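Local coordinates for aminoglycoside phosphotransferase (PDB 6FUC), which probably transfers a phosphate from ATP to the 3''-hydroxyl of streptomycin, a modification that gives resistance to this antibiotic, at residues Cys44-Ala47 / Asp48-Ala51; Ala52-Ala55 / Glu56-Val60; Ile110-Ala113 / Val114-Leu117; Gly132-Phe135 / Ser136-Arg139; Arg259-Phe262 / Tyr263-Asp267. All blocks are in the same frame, centred on the assembly; numbering follows the deposited sequence.

Interaction 1 of 5, residues Cys44-Ala47 / Asp48-Ala51; sequences CVPA and DQVA
V45 and Q49 form the tight part of this contact, where the chain leaves strand 40-45 and turns into helix 50-63. Their CB atoms, V45 CB and Q49 CB, are 3.6 Å apart. V45 has chi1 -58°, which wedges CG2 between its own backbone N and carbonyl carbon and turns it to the start of the helix. There V45 CG2 rests 3.5 Å from Q49 O. It also meets V50 CG2 at 4.2 Å. P46 fills in alongside, with its CG 3.7 Å from Q49 NE2, so the proline ring leans on the amide. Q49 NE2 is fixed by a hydrogen bond to S28 O.

One firm backbone bond closes the turn. Q49 N donates to P46 O at 3.0 Å and 163°, with the donor above the carbonyl plane. This is the i to i+3 bond of a 3-10 turn. V50 N to A47 O is weak, at 3.4 Å.

The other side is loose and faces solvent. A47 and D48 are exposed, and D48 OD1 makes just a light touch on P46 CG at 3.8 Å.

The turn joins the N-terminal sheet to its helix. V45 pairs through its backbone with A83 of strand 82-88, and C44 with A31 of strand 31-34. C44 also packs on F7 and L11 of helix 4-12, and P46 on F7.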
loop_
_atom_site.group_PDB
_atom_site.type_symbol
_atom_site.label_atom_id
_atom_site.label_comp_id
_atom_site.label_asym_id
_atom_site.label_seq_id
_atom_site.Cartn_x
_atom_site.Cartn_y
_atom_site.Cartn_z
ATOM N N CYS A 44 -13.420 -4.075 -7.400
ATOM C CA CYS A 44 -14.807 -4.137 -7.005
ATOM C C CYS A 44 -14.955 -4.698 -5.629
ATOM O O CYS A 44 -14.167 -5.590 -5.232
ATOM C CB CYS A 44 -15.617 -5.017 -7.952
ATOM S SG CYS A 44 -15.618 -4.479 -9.683
ATOM N N VAL A 45 -15.979 -4.249 -4.920
ATOM C CA VAL A 45 -16.206 -4.637 -3.541
ATOM C C VAL A 45 -17.684 -4.847 -3.306
ATOM O O VAL A 45 -18.555 -4.258 -4.006
ATOM C CB VAL A 45 -15.653 -3.573 -2.525
ATOM C CG1 VAL A 45 -14.163 -3.346 -2.745
ATOM C CG2 VAL A 45 -16.472 -2.274 -2.546
ATOM N N PRO A 46 -18.009 -5.675 -2.318
ATOM C CA PRO A 46 -19.404 -5.832 -2.014
ATOM C C PRO A 46 -19.989 -4.637 -1.278
ATOM O O PRO A 46 -19.294 -3.717 -0.898
ATOM C CB PRO A 46 -19.452 -7.111 -1.158
ATOM C CG PRO A 46 -18.087 -7.392 -0.752
ATOM C CD PRO A 46 -17.144 -6.622 -1.601
ATOM N N ALA A 47 -21.301 -4.655 -1.095
ATOM C CA ALA A 47 -22.040 -3.515 -0.559
ATOM C C ALA A 47 -21.443 -2.989 0.745
ATOM O O ALA A 47 -21.300 -1.780 0.917
ATOM C CB ALA A 47 -23.524 -3.882 -0.379
ATOM N N ASP A 48 -21.014 -3.897 1.623
ATOM C CA ASP A 48 -20.533 -3.484 2.935
ATOM C C ASP A 48 -19.112 -2.850 2.958
ATOM O O ASP A 48 -18.675 -2.334 3.993
ATOM C CB ASP A 48 -20.714 -4.640 3.948
ATOM C CG ASP A 48 -19.809 -5.826 3.683
ATOM O OD1 ASP A 48 -19.242 -5.954 2.585
ATOM O OD2 ASP A 48 -19.707 -6.702 4.603
ATOM N N GLN A 49 -18.431 -2.850 1.803
ATOM C CA GLN A 49 -17.076 -2.308 1.678
ATOM C C GLN A 49 -17.045 -1.046 0.796
ATOM O O GLN A 49 -15.997 -0.564 0.462
ATOM C CB GLN A 49 -16.124 -3.370 1.083
ATOM C CG GLN A 49 -15.765 -4.511 2.050
ATOM C CD GLN A 49 -15.039 -5.672 1.397
ATOM O OE1 GLN A 49 -14.091 -5.494 0.607
ATOM N NE2 GLN A 49 -15.454 -6.880 1.755
ATOM N N VAL A 50 -18.219 -0.582 0.337
ATOM C CA VAL A 50 -18.248 0.530 -0.614
ATOM C C VAL A 50 -17.596 1.760 -0.025
ATOM O O VAL A 50 -16.943 2.443 -0.799
ATOM C CB VAL A 50 -19.704 0.780 -1.081
ATOM C CG1 VAL A 50 -19.866 2.059 -1.909
ATOM C CG2 VAL A 50 -20.179 -0.416 -1.903
ATOM N N ALA A 51 -17.780 2.051 1.268
ATOM C CA ALA A 51 -17.161 3.277 1.791
ATOM C C ALA A 51 -15.652 3.195 1.682
ATOM O O ALA A 51 -15.036 4.211 1.385
ATOM C CB ALA A 51 -17.599 3.510 3.225
#

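Interaction 2 of 5, residues Ala52-Ala55 / Glu56-Val60; sequences ALEA and ERDRV
A52 O accepts from E56 N in one of the i to i+4 bonds of helix 50-63. This helix probably corresponds to the C helix of the protein kinase-like fold. E56 forms a salt bridge with K43 on strand 40-45, consistent with the Lys-Glu pair of kinases.

L53 comes next. Its O takes R57 N at 2.9 Å, and its side chain packs on A83, L85 and W76 of the sheet. E54 lies side by side with R57. E54 CG sits over one face of the R57 guanidinium, toward its rim, 3.5 Å from NH2. E54 OE2 is also 3.5 Å from R57 NH2, but well out of the guanidinium plane, so charge alone links them. The edge of that guanidinium goes to D58 instead. R57 NE and NH2 both reach D58 OD1, NH2 at 2.8 Å through the syn lone pair. A water bonded to E54 OE2 and D58 OD2 closes this network. W76 makes a cation-pi contact with R57.

A55 ends the segment. Its O accepts twice from R59, from opposite faces of the carbonyl plane. R59 NE is held by L213 O. R59 N and R59 NH1 are each 3.1 Å from A55 O, and the NH1 bond runs in the guanidinium plane at 164°.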
loop_
_atom_site.group_PDB
_atom_site.type_symbol
_atom_site.label_atom_id
_atom_site.label_comp_id
_atom_site.label_asym_id
_atom_site.label_seq_id
_atom_site.Cartn_x
_atom_site.Cartn_y
_atom_site.Cartn_z
ATOM N N ALA A 52 -15.053 2.031 1.909
ATOM C CA ALA A 52 -13.577 1.895 1.766
ATOM C C ALA A 52 -13.169 2.096 0.309
ATOM O O ALA A 52 -12.136 2.700 0.028
ATOM C CB ALA A 52 -13.117 0.529 2.229
ATOM N N LEU A 53 -14.004 1.618 -0.646
ATOM C CA LEU A 53 -13.614 1.800 -2.072
ATOM C C LEU A 53 -13.810 3.303 -2.472
ATOM O O LEU A 53 -13.021 3.813 -3.238
ATOM C CB LEU A 53 -14.381 0.856 -2.938
ATOM C CG LEU A 53 -13.825 0.719 -4.342
ATOM C CD1 LEU A 53 -12.443 0.094 -4.383
ATOM C CD2 LEU A 53 -14.823 0.013 -5.260
ATOM N N GLU A 54 -14.885 3.926 -1.985
ATOM C CA GLU A 54 -15.066 5.343 -2.251
ATOM C C GLU A 54 -13.881 6.147 -1.698
ATOM O O GLU A 54 -13.429 7.109 -2.319
ATOM C CB GLU A 54 -16.354 5.853 -1.666
ATOM C CG GLU A 54 -16.791 7.171 -2.246
ATOM C CD GLU A 54 -18.167 7.560 -1.766
ATOM O OE1 GLU A 54 -19.052 6.682 -1.507
ATOM O OE2 GLU A 54 -18.418 8.770 -1.660
ATOM N N ALA A 55 -13.439 5.754 -0.513
ATOM C CA ALA A 55 -12.225 6.344 0.097
ATOM C C ALA A 55 -10.991 6.235 -0.804
ATOM O O ALA A 55 -10.220 7.192 -0.936
ATOM C CB ALA A 55 -11.956 5.709 1.483
ATOM N N GLU A 56 -10.832 5.066 -1.421
ATOM C CA GLU A 56 -9.751 4.865 -2.365
ATOM C C GLU A 56 -9.926 5.743 -3.597
ATOM O O GLU A 56 -8.961 6.361 -4.057
ATOM C CB GLU A 56 -9.646 3.373 -2.726
ATOM C CG GLU A 56 -8.545 3.120 -3.721
ATOM C CD GLU A 56 -8.206 1.646 -3.920
ATOM O OE1 GLU A 56 -8.564 0.830 -3.031
ATOM O OE2 GLU A 56 -7.508 1.362 -4.919
ATOM N N ARG A 57 -11.136 5.782 -4.159
ATOM C CA ARG A 57 -11.420 6.638 -5.285
ATOM C C ARG A 57 -10.949 8.044 -5.015
ATOM O O ARG A 57 -10.309 8.694 -5.834
ATOM C CB ARG A 57 -12.934 6.594 -5.583
ATOM C CG ARG A 57 -13.327 7.502 -6.718
ATOM C CD ARG A 57 -14.807 7.815 -6.750
ATOM N NE ARG A 57 -15.123 8.683 -5.622
ATOM C CZ ARG A 57 -16.305 9.099 -5.335
ATOM N NH1 ARG A 57 -17.337 8.533 -5.948
ATOM N NH2 ARG A 57 -16.462 9.950 -4.313
ATOM N N ASP A 58 -11.376 8.564 -3.849
ATOM C CA ASP A 58 -11.059 9.931 -3.495
ATOM C C ASP A 58 -9.553 10.183 -3.367
ATOM O O ASP A 58 -9.055 11.246 -3.752
ATOM C CB ASP A 58 -11.798 10.319 -2.221
ATOM C CG ASP A 58 -13.302 10.350 -2.343
ATOM O OD1 ASP A 58 -13.848 10.402 -3.488
ATOM O OD2 ASP A 58 -13.960 10.360 -1.277
ATOM N N ARG A 59 -8.840 9.198 -2.825
ATOM C CA ARG A 59 -7.380 9.294 -2.705
ATOM C C ARG A 59 -6.719 9.343 -4.075
ATOM O O ARG A 59 -5.818 10.148 -4.321
ATOM C CB ARG A 59 -6.884 8.145 -1.879
ATOM C CG ARG A 59 -7.142 8.380 -0.384
ATOM C CD ARG A 59 -7.125 7.086 0.405
ATOM N NE ARG A 59 -7.078 7.300 1.850
ATOM C CZ ARG A 59 -8.160 7.594 2.538
ATOM N NH1 ARG A 59 -9.357 7.727 1.978
ATOM N NH2 ARG A 59 -8.032 7.875 3.843
ATOM N N VAL A 60 -7.157 8.478 -4.998
ATOM C CA VAL A 60 -6.545 8.446 -6.331
ATOM C C VAL A 60 -6.814 9.782 -7.029
ATOM O O VAL A 60 -5.913 10.404 -7.618
ATOM C CB VAL A 60 -7.125 7.283 -7.163
ATOM C CG1 VAL A 60 -6.616 7.330 -8.592
ATOM C CG2 VAL A 60 -6.819 5.924 -6.518
HETATM O O HOH W 1 -9.966 0.233 -0.745
HETATM O O HOH W 2 -16.579 10.957 -1.169
#

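Interaction 3 of 5, residues Ile110-Ala113 / Val114-Leu117; sequences IADA and VRRL
I110 and V114 are turned so that one methyl of each meets the other. I110 has chi1 -69°, which sets CG2 anti to the backbone N. V114 has chi1 174°, which sets CG2 anti to the carbonyl carbon. The side chains run side by side, and I110 CG2 and V114 CG2 are 4.0 Å apart. V114 CG2 also lies 3.2 Å from I110 O. V114 N donates to I110 O at 2.9 Å, and three more bonds of this i to i+4 kind follow to L117.

The polar face is looser. The R115 guanidinium has D112 O over one face. It does not bond D112 directly. D112 OD1 and R115 NH2 are 4.2 Å apart, too far for a salt bridge. A water links the two residues, giving a proton to D112 OD1 and accepting from R115 NE at 2.7 Å. Each charge has a firmer partner elsewhere: D112 pairs with R250, and R115 with E119. A second water lies between A113 O and R116 NH1, and R116 NH2 also bonds D67 O. Both links are tentative, because R116 has two conformers.

I110 and A111 pack on F247 of helix 243-251, while A113 and V114 pack on F207 of strand 204-207. V114 touches L190 and L117 touches H187, in the loop that begins with the His-Gly-Asp sequence of the family. A helix backing this loop is consistent with the C-terminal lobe of the kinase-like fold, where the loop is the catalytic one.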
loop_
_atom_site.group_PDB
_atom_site.type_symbol
_atom_site.label_atom_id
_atom_site.label_comp_id
_atom_site.label_asym_id
_atom_site.label_seq_id
_atom_site.Cartn_x
_atom_site.Cartn_y
_atom_site.Cartn_z
ATOM N N ILE A 110 13.578 5.346 -6.218
ATOM C CA ILE A 110 12.489 5.110 -5.301
ATOM C C ILE A 110 12.597 6.069 -4.125
ATOM O O ILE A 110 11.596 6.696 -3.701
ATOM C CB ILE A 110 12.428 3.620 -4.871
ATOM C CG1 ILE A 110 12.003 2.721 -6.002
ATOM C CG2 ILE A 110 11.484 3.492 -3.680
ATOM C CD1 ILE A 110 12.253 1.270 -5.769
ATOM N N ALA A 111 13.799 6.231 -3.546
ATOM C CA ALA A 111 13.973 7.137 -2.455
ATOM C C ALA A 111 13.503 8.515 -2.865
ATOM O O ALA A 111 12.812 9.233 -2.083
ATOM C CB ALA A 111 15.424 7.160 -1.992
ATOM N N ASP A 112 13.867 8.933 -4.047
ATOM C CA ASP A 112 13.509 10.275 -4.481
ATOM C C ASP A 112 11.977 10.426 -4.697
ATOM O O ASP A 112 11.402 11.458 -4.340
ATOM C CB ASP A 112 14.214 10.658 -5.818
ATOM C CG ASP A 112 15.708 10.741 -5.735
ATOM O OD1 ASP A 112 16.278 10.852 -4.633
ATOM O OD2 ASP A 112 16.347 10.742 -6.825
ATOM N N ALA A 113 11.366 9.428 -5.281
ATOM C CA ALA A 113 9.924 9.497 -5.558
ATOM C C ALA A 113 9.097 9.464 -4.231
ATOM O O ALA A 113 8.090 10.148 -4.113
ATOM C CB ALA A 113 9.484 8.359 -6.458
ATOM N N VAL A 114 9.548 8.643 -3.312
ATOM C CA VAL A 114 8.901 8.552 -1.975
ATOM C C VAL A 114 9.111 9.864 -1.234
ATOM O O VAL A 114 8.185 10.378 -0.602
ATOM C CB VAL A 114 9.374 7.322 -1.255
ATOM C CG1 VAL A 114 8.825 7.309 0.181
ATOM C CG2 VAL A 114 8.960 6.096 -1.983
ATOM N N ARG A 115 10.298 10.441 -1.313
ATOM C CA ARG A 115 10.560 11.711 -0.665
ATOM C C ARG A 115 9.595 12.760 -1.215
ATOM O O ARG A 115 9.033 13.592 -0.449
ATOM C CB ARG A 115 12.017 12.139 -0.867
ATOM C CG ARG A 115 12.265 13.498 -0.262
ATOM C CD ARG A 115 13.655 14.017 -0.422
ATOM N NE ARG A 115 14.206 14.013 -1.763
ATOM C CZ ARG A 115 13.833 14.760 -2.811
ATOM N NH1 ARG A 115 12.816 15.631 -2.775
ATOM N NH2 ARG A 115 14.503 14.622 -3.950
ATOM N N ARG A 116 9.394 12.803 -2.519
ATOM C CA ARG A 116 8.475 13.791 -3.087
ATOM C C ARG A 116 7.063 13.615 -2.533
ATOM O O ARG A 116 6.403 14.597 -2.162
ATOM C CB ARG A 116 8.466 13.741 -4.611
ATOM C CG ARG A 116 9.756 14.227 -5.218
ATOM C CD ARG A 116 9.651 14.136 -6.773
ATOM N NE ARG A 116 8.660 15.142 -7.306
ATOM C CZ ARG A 116 7.382 14.966 -7.699
ATOM N NH1 ARG A 116 6.713 13.772 -7.706
ATOM N NH2 ARG A 116 6.751 16.063 -8.054
ATOM N N LEU A 117 6.585 12.378 -2.450
ATOM C CA LEU A 117 5.277 12.130 -1.862
ATOM C C LEU A 117 5.228 12.609 -0.414
ATOM O O LEU A 117 4.276 13.304 0.026
ATOM C CB LEU A 117 4.935 10.663 -1.965
ATOM C CG LEU A 117 3.700 10.175 -1.252
ATOM C CD1 LEU A 117 2.427 10.796 -1.804
ATOM C CD2 LEU A 117 3.616 8.663 -1.341
HETATM O O HOH W 3 15.623 11.742 -2.110
HETATM O O HOH W 4 6.765 10.951 -6.554
#

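Interaction 4 of 5, residues Gly132-Phe135 / Ser136-Arg139; sequences GEMF and SMAR
G132 O takes S136 N at 3.1 Å and 158°, and the same i to i+4 bond repeats from M137, A138 and R139 to E133, M134 and F135. These residues form about two regular turns of helix 131-143.

G132 O has a second donor. S136 OG curls back along the helix and gives its proton to the same oxygen at 2.8 Å. This second grip is tentative, since S136 has two conformers.

M134 and M137 lie side by side and point the same way. M134 CE is 3.6 Å from M137 SD, a contact between thioether chains that each have two conformers, so it is tentative. M134 and M137 touch R212 in a loop. F135 and R139 cross at about a right angle, with ring and guanidinium planes 68° apart. F135 has chi1 -153°, which places its CD2 edge beside the arginine. In the conformer described, R139 NH1 comes to that edge, near the ring plane, 3.5 Å from F135 CD2. This is not a cation-pi stack over the face.

The apolar side of this helix faces two other helices. F135 also touches L168. F135 and A138 pack on L165 of helix 161-168 and on L266 of helix 257-266.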
loop_
_atom_site.group_PDB
_atom_site.type_symbol
_atom_site.label_atom_id
_atom_site.label_comp_id
_atom_site.label_asym_id
_atom_site.label_seq_id
_atom_site.Cartn_x
_atom_site.Cartn_y
_atom_site.Cartn_z
ATOM N N GLY A 132 -3.711 6.238 15.640
ATOM C CA GLY A 132 -4.920 5.912 16.395
ATOM C C GLY A 132 -5.935 5.163 15.580
ATOM O O GLY A 132 -6.571 4.199 16.059
ATOM N N GLU A 133 -6.117 5.545 14.310
ATOM C CA GLU A 133 -6.985 4.801 13.405
ATOM C C GLU A 133 -6.462 3.395 13.110
ATOM O O GLU A 133 -7.221 2.425 13.094
ATOM C CB GLU A 133 -7.131 5.531 12.075
ATOM C CG GLU A 133 -7.894 4.735 10.995
ATOM C CD GLU A 133 -8.121 5.498 9.723
ATOM O OE1 GLU A 133 -7.824 6.708 9.655
ATOM O OE2 GLU A 133 -8.752 4.864 8.838
ATOM N N MET A 134 -5.172 3.310 12.831
ATOM C CA MET A 134 -4.637 2.012 12.448
ATOM C C MET A 134 -4.629 1.053 13.613
ATOM O O MET A 134 -4.869 -0.144 13.432
ATOM C CB MET A 134 -3.290 2.202 11.810
ATOM C CG MET A 134 -3.328 3.025 10.500
ATOM S SD MET A 134 -4.663 2.846 9.354
ATOM C CE MET A 134 -4.086 1.218 8.871
ATOM N N PHE A 135 -4.309 1.555 14.818
ATOM C CA PHE A 135 -4.307 0.700 15.969
ATOM C C PHE A 135 -5.724 0.223 16.250
ATOM O O PHE A 135 -5.962 -0.949 16.574
ATOM C CB PHE A 135 -3.648 1.350 17.176
ATOM C CG PHE A 135 -3.068 0.336 18.103
ATOM C CD1 PHE A 135 -1.808 -0.171 17.905
ATOM C CD2 PHE A 135 -3.785 -0.222 19.144
ATOM C CE1 PHE A 135 -1.198 -1.053 18.721
ATOM C CE2 PHE A 135 -3.203 -1.180 19.990
ATOM C CZ PHE A 135 -1.956 -1.640 19.667
ATOM N N SER A 136 -6.705 1.123 16.099
ATOM C CA SER A 136 -8.096 0.710 16.226
ATOM C C SER A 136 -8.514 -0.333 15.181
ATOM O O SER A 136 -9.218 -1.301 15.536
ATOM C CB SER A 136 -8.980 1.949 16.198
ATOM O OG SER A 136 -8.614 2.805 17.289
ATOM N N MET A 137 -8.032 -0.218 13.945
ATOM C CA MET A 137 -8.283 -1.232 12.982
ATOM C C MET A 137 -7.700 -2.582 13.388
ATOM O O MET A 137 -8.353 -3.628 13.270
ATOM C CB MET A 137 -7.645 -0.790 11.683
ATOM C CG MET A 137 -8.369 0.245 10.881
ATOM S SD MET A 137 -7.626 0.604 9.293
ATOM C CE MET A 137 -8.347 -0.728 8.371
ATOM N N ALA A 138 -6.478 -2.615 13.879
ATOM C CA ALA A 138 -5.870 -3.866 14.352
ATOM C C ALA A 138 -6.669 -4.466 15.500
ATOM O O ALA A 138 -6.827 -5.668 15.534
ATOM C CB ALA A 138 -4.453 -3.594 14.784
ATOM N N ARG A 139 -7.100 -3.644 16.451
ATOM C CA ARG A 139 -7.930 -4.211 17.533
ATOM C C ARG A 139 -9.152 -4.948 16.980
ATOM O O ARG A 139 -9.532 -6.020 17.444
ATOM C CB ARG A 139 -8.385 -3.128 18.534
ATOM C CG ARG A 139 -7.272 -2.526 19.350
ATOM C CD ARG A 139 -7.785 -1.697 20.557
ATOM N NE ARG A 139 -8.196 -0.327 20.168
ATOM C CZ ARG A 139 -7.491 0.782 20.511
ATOM N NH1 ARG A 139 -6.396 0.692 21.285
ATOM N NH2 ARG A 139 -7.879 1.982 20.136
#

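Interaction 5 of 5, residues Arg259-Phe262 / Tyr263-Asp267; sequences RERF and YLHLD
Y263 and F262 make a T-shaped pair on helix 257-266, near the C-terminal end of the chain, in what is probably the C-terminal lobe of the kinase-like fold. The edge of F262 points at the face of Y263. The ring centroids are 5.2 Å apart and the planes stand at 83°.

Y263 can be followed outward. Its CB lies against the backbone, 3.8 Å from E260 O. With chi1 -74°, CG is anti to the carbonyl carbon and the ring swings back along the helix. CD2 then comes 3.3 Å from R259 O, the carbonyl that takes a weak bond from Y263 N. CD2, CE2 and CZ all lie under F262 CD2, which stands over the centre of the ring. CE2 also meets R259 CG at 4.1 Å, in the R259 conformer described. The tyrosine side chain touches D217 as well. R259 itself is anchored elsewhere, in salt bridges to D217 and D256.

F262 has a second neighbour. Its CE2 is 4.2 Å from L266 CD2, and both residues pack on L131 and L168 of adjacent helices.

On another side of the helix R261 and H265 lie side by side, with their planes 82° apart. R261 NH2 is 3.6 Å from H265 CE1. The H265 ring also lies over the backbone: R261 O sits 3.2 Å above its plane, offset toward the rim.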
loop_
_atom_site.group_PDB
_atom_site.type_symbol
_atom_site.label_atom_id
_atom_site.label_comp_id
_atom_site.label_asym_id
_atom_site.label_seq_id
_atom_site.Cartn_x
_atom_site.Cartn_y
_atom_site.Cartn_z
ATOM N N ARG A 259 11.233 2.171 15.932
ATOM C CA ARG A 259 10.079 2.776 15.329
ATOM C C ARG A 259 9.699 1.983 14.016
ATOM O O ARG A 259 8.563 1.708 13.750
ATOM C CB ARG A 259 10.388 4.235 15.063
ATOM C CG ARG A 259 9.120 4.732 14.370
ATOM C CD ARG A 259 8.893 6.203 14.591
ATOM N NE ARG A 259 10.181 6.886 14.545
ATOM C CZ ARG A 259 10.376 8.109 14.094
ATOM N NH1 ARG A 259 11.599 8.609 14.176
ATOM N NH2 ARG A 259 9.397 8.833 13.548
ATOM N N GLU A 260 10.708 1.675 13.183
ATOM C CA GLU A 260 10.498 0.902 11.976
ATOM C C GLU A 260 9.812 -0.444 12.288
ATOM O O GLU A 260 8.860 -0.855 11.641
ATOM C CB GLU A 260 11.804 0.709 11.266
ATOM C CG GLU A 260 11.713 -0.080 9.962
ATOM C CD GLU A 260 13.041 -0.490 9.381
ATOM O OE1 GLU A 260 14.102 0.050 9.765
ATOM O OE2 GLU A 260 13.091 -1.384 8.519
ATOM N N ARG A 261 10.391 -1.135 13.279
ATOM C CA ARG A 261 9.882 -2.457 13.632
ATOM C C ARG A 261 8.446 -2.405 14.150
ATOM O O ARG A 261 7.671 -3.324 13.938
ATOM C CB ARG A 261 10.862 -3.120 14.628
ATOM C CG ARG A 261 11.997 -3.913 14.017
ATOM C CD ARG A 261 12.818 -4.618 15.111
ATOM N NE ARG A 261 11.939 -5.442 15.948
ATOM C CZ ARG A 261 11.582 -5.169 17.202
ATOM N NH1 ARG A 261 12.044 -4.080 17.811
ATOM N NH2 ARG A 261 10.764 -6.000 17.850
ATOM N N PHE A 262 8.117 -1.334 14.904
ATOM C CA PHE A 262 6.763 -1.179 15.397
ATOM C C PHE A 262 5.801 -1.202 14.190
ATOM O O PHE A 262 4.778 -1.882 14.232
ATOM C CB PHE A 262 6.656 0.132 16.171
ATOM C CG PHE A 262 5.291 0.481 16.660
ATOM C CD1 PHE A 262 4.796 0.028 17.856
ATOM C CD2 PHE A 262 4.448 1.232 15.865
ATOM C CE1 PHE A 262 3.502 0.349 18.274
ATOM C CE2 PHE A 262 3.159 1.543 16.272
ATOM C CZ PHE A 262 2.711 1.120 17.487
ATOM N N TYR A 263 6.079 -0.388 13.166
ATOM C CA TYR A 263 5.167 -0.374 12.006
ATOM C C TYR A 263 5.191 -1.666 11.211
ATOM O O TYR A 263 4.144 -2.086 10.702
ATOM C CB TYR A 263 5.458 0.869 11.122
ATOM C CG TYR A 263 4.945 2.109 11.775
ATOM C CD1 TYR A 263 3.576 2.391 11.780
ATOM C CD2 TYR A 263 5.776 2.989 12.460
ATOM C CE1 TYR A 263 3.068 3.489 12.455
ATOM C CE2 TYR A 263 5.271 4.104 13.114
ATOM C CZ TYR A 263 3.935 4.352 13.146
ATOM O OH TYR A 263 3.371 5.403 13.791
ATOM N N LEU A 264 6.354 -2.299 11.090
ATOM C CA LEU A 264 6.423 -3.603 10.440
ATOM C C LEU A 264 5.492 -4.599 11.097
ATOM O O LEU A 264 4.834 -5.363 10.439
ATOM C CB LEU A 264 7.854 -4.127 10.449
ATOM C CG LEU A 264 8.027 -5.425 9.664
ATOM C CD1 LEU A 264 7.707 -5.257 8.156
ATOM C CD2 LEU A 264 9.428 -5.934 9.879
ATOM N N HIS A 265 5.521 -4.569 12.434
ATOM C CA HIS A 265 4.759 -5.517 13.208
ATOM C C HIS A 265 3.252 -5.172 13.341
ATOM O O HIS A 265 2.422 -6.083 13.425
ATOM C CB HIS A 265 5.370 -5.678 14.584
ATOM C CG HIS A 265 6.680 -6.391 14.521
ATOM N ND1 HIS A 265 7.456 -6.594 15.644
ATOM C CD2 HIS A 265 7.363 -6.942 13.477
ATOM C CE1 HIS A 265 8.557 -7.243 15.279
ATOM N NE2 HIS A 265 8.530 -7.461 13.972
ATOM N N LEU A 266 2.955 -3.878 13.290
ATOM C CA LEU A 266 1.550 -3.471 13.350
ATOM C C LEU A 266 0.843 -3.835 12.046
ATOM O O LEU A 266 -0.330 -4.278 12.044
ATOM C CB LEU A 266 1.457 -1.965 13.601
ATOM C CG LEU A 266 0.048 -1.394 13.613
ATOM C CD1 LEU A 266 -0.855 -2.011 14.677
ATOM C CD2 LEU A 266 0.129 0.126 13.753
ATOM N N ASP A 267 1.483 -3.573 10.906
ATOM C CA ASP A 267 0.792 -3.581 9.620
ATOM C C ASP A 267 0.015 -4.853 9.409
ATOM O O ASP A 267 -1.177 -4.780 9.002
ATOM C CB ASP A 267 1.788 -3.280 8.487
ATOM C CG ASP A 267 1.041 -2.966 7.202
ATOM O OD1 ASP A 267 0.667 -1.728 7.070
ATOM O OD2 ASP A 267 0.787 -3.887 6.427
#

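In the fold
Interactions 1 and 2 follow one another along the chain in the N-terminal lobe and touch through V45 CG2 and L53 CB, 3.8 Å apart. The other three lie in the C-terminal lobe. Interactions 4 and 5 join two helices there: F135 CD1 is 3.8 Å from L266 CD1, and A138 CB is 3.9 Å from the same methyl. Interaction 3 stands apart, its centre about 20 Å from that of interaction 5. Across the lobes interactions 2 and 4 come nearest, about 6 Å between nearest atoms, and interactions 2 and 3 about 9 Å. In kinase-like enzymes the ATP site lies between the lobes, so the K43-E56 pair and the H187 loop probably border it.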